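Local structure of putative Transcriptional Regulator (Rhodococcus sp., 2IA2) at residues Asp164-Leu167 / Glu168-Ile172. The protein is a putative transcriptional regulator of the IclR family that probably binds DNA through its helix-turn-helix domain. Numbering follows the deposited sequence.
Sequences DAYL and EKLDI
Leu170 CD2 comes obliquely to the ring of Tyr166, the one aromatic ring of 164-172. This methyl approaches the phenol end, 3.4 Å from Tyr166 OH and 3.7 Å from Tyr166 CZ, while Leu170 CD1 reaches the same hydroxyl oxygen at 3.8 Å. Both side chains run side by side in one direction, and in both CG is anti to the backbone N (chi1 164° for Tyr166, -177° for Leu170), which carries the ring along the leucine branch. Tyr146 touches both residues, so the pair packs against a neighbouring loop. Replacing Tyr166 by alanine removes the ring and its hydroxyl, and is likely to leave Leu170 CD2 without its aromatic neighbour and open a gap beside Tyr146.

Backbone geometry shows where the helix ends. Glu168 N donates to Asp164 O at 2.9 Å and Lys169 N to Ala165 O at 3.1 Å, both i to i+4 bonds. Leu170 N also makes a weak 3.5 Å bond to Leu167 O, and Leu170 is the first residue to leave helical angles, its psi being 134°. Arg183 donates weakly to the carbonyl oxygens of Leu167 and Leu170, while Leu167 and Leu170 pack on Leu186 of helix 183-196. The arrangement is a C-terminal helix end with an i to i+4 side-chain contact, at the surface of the IclR C-terminal, GAF-like region.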
loop_
_atom_site.group_PDB
_atom_site.type_symbol
_atom_site.label_atom_id
_atom_site.label_comp_id
_atom_site.label_asym_id
_atom_site.label_seq_id
_atom_site.Cartn_x
_atom_site.Cartn_y
_atom_site.Cartn_z
ATOM N N ASP A 164 21.173 -19.016 -15.121
ATOM C CA ASP A 164 22.106 -19.720 -16.016
ATOM C C ASP A 164 22.409 -18.885 -17.247
ATOM O O ASP A 164 23.528 -18.838 -17.688
ATOM C CB ASP A 164 21.549 -21.112 -16.380
ATOM C CG ASP A 164 21.814 -22.162 -15.277
ATOM O OD1 ASP A 164 22.909 -22.078 -14.656
ATOM O OD2 ASP A 164 20.963 -23.077 -15.048
ATOM N N ALA A 165 21.393 -18.197 -17.763
ATOM C CA ALA A 165 21.516 -17.252 -18.879
ATOM C C ALA A 165 22.427 -16.087 -18.539
ATOM O O ALA A 165 23.292 -15.716 -19.333
ATOM C CB ALA A 165 20.139 -16.716 -19.248
ATOM N N TYR A 166 22.177 -15.479 -17.381
ATOM C CA TYR A 166 23.023 -14.421 -16.846
ATOM C C TYR A 166 24.494 -14.842 -16.756
ATOM O O TYR A 166 25.408 -14.063 -17.097
ATOM C CB TYR A 166 22.526 -14.015 -15.443
ATOM C CG TYR A 166 23.573 -13.229 -14.701
ATOM C CD1 TYR A 166 23.719 -11.855 -14.919
ATOM C CD2 TYR A 166 24.431 -13.848 -13.816
ATOM C CE1 TYR A 166 24.659 -11.108 -14.242
ATOM C CE2 TYR A 166 25.390 -13.114 -13.128
ATOM C CZ TYR A 166 25.506 -11.756 -13.349
ATOM O OH TYR A 166 26.473 -11.028 -12.691
ATOM N N LEU A 167 24.719 -16.065 -16.277
ATOM C CA LEU A 167 26.064 -16.555 -16.027
ATOM C C LEU A 167 26.757 -16.901 -17.330
ATOM O O LEU A 167 27.956 -16.716 -17.448
ATOM C CB LEU A 167 26.040 -17.785 -15.138
ATOM C CG LEU A 167 25.740 -17.547 -13.668
ATOM C CD1 LEU A 167 25.540 -18.903 -13.013
ATOM C CD2 LEU A 167 26.903 -16.770 -13.040
ATOM N N GLU A 168 25.990 -17.388 -18.304
ATOM C CA GLU A 168 26.513 -17.594 -19.666
ATOM C C GLU A 168 27.000 -16.284 -20.320
ATOM O O GLU A 168 28.072 -16.229 -20.902
ATOM C CB GLU A 168 25.427 -18.243 -20.530
ATOM C CG GLU A 168 25.950 -19.098 -21.675
ATOM C CD GLU A 168 24.848 -19.967 -22.295
ATOM O OE1 GLU A 168 23.766 -20.154 -21.652
ATOM O OE2 GLU A 168 25.069 -20.469 -23.430
ATOM N N LYS A 169 26.198 -15.236 -20.189
ATOM C CA LYS A 169 26.478 -13.928 -20.755
ATOM C C LYS A 169 27.591 -13.128 -20.016
ATOM O O LYS A 169 28.165 -12.195 -20.575
ATOM C CB LYS A 169 25.159 -13.118 -20.824
ATOM C CG LYS A 169 25.350 -11.644 -21.249
ATOM C CD LYS A 169 24.247 -11.125 -22.181
ATOM C CE LYS A 169 23.113 -10.441 -21.403
ATOM N NZ LYS A 169 21.881 -10.270 -22.262
ATOM N N LEU A 170 27.889 -13.490 -18.771
ATOM C CA LEU A 170 28.742 -12.672 -17.906
ATOM C C LEU A 170 30.217 -12.723 -18.266
ATOM O O LEU A 170 30.794 -13.793 -18.503
ATOM C CB LEU A 170 28.559 -13.062 -16.433
ATOM C CG LEU A 170 29.333 -12.254 -15.379
ATOM C CD1 LEU A 170 29.060 -10.783 -15.422
ATOM C CD2 LEU A 170 29.037 -12.809 -13.998
ATOM N N ASP A 171 30.805 -11.539 -18.290
ATOM C CA ASP A 171 32.254 -11.322 -18.447
ATOM C C ASP A 171 32.782 -10.987 -17.044
ATOM O O ASP A 171 32.737 -9.829 -16.633
ATOM C CB ASP A 171 32.433 -10.131 -19.413
ATOM C CG ASP A 171 33.896 -9.792 -19.728
ATOM O OD1 ASP A 171 34.813 -10.570 -19.341
ATOM O OD2 ASP A 171 34.101 -8.725 -20.392
ATOM N N ILE A 172 33.245 -11.995 -16.304
ATOM C CA ILE A 172 33.790 -11.798 -14.957
ATOM C C ILE A 172 35.141 -11.120 -15.081
ATOM O O ILE A 172 36.021 -11.675 -15.711
ATOM C CB ILE A 172 34.002 -13.157 -14.229
ATOM C CG1 ILE A 172 32.669 -13.871 -13.999
ATOM C CG2 ILE A 172 34.739 -12.960 -12.896
ATOM C CD1 ILE A 172 32.778 -15.350 -13.681
#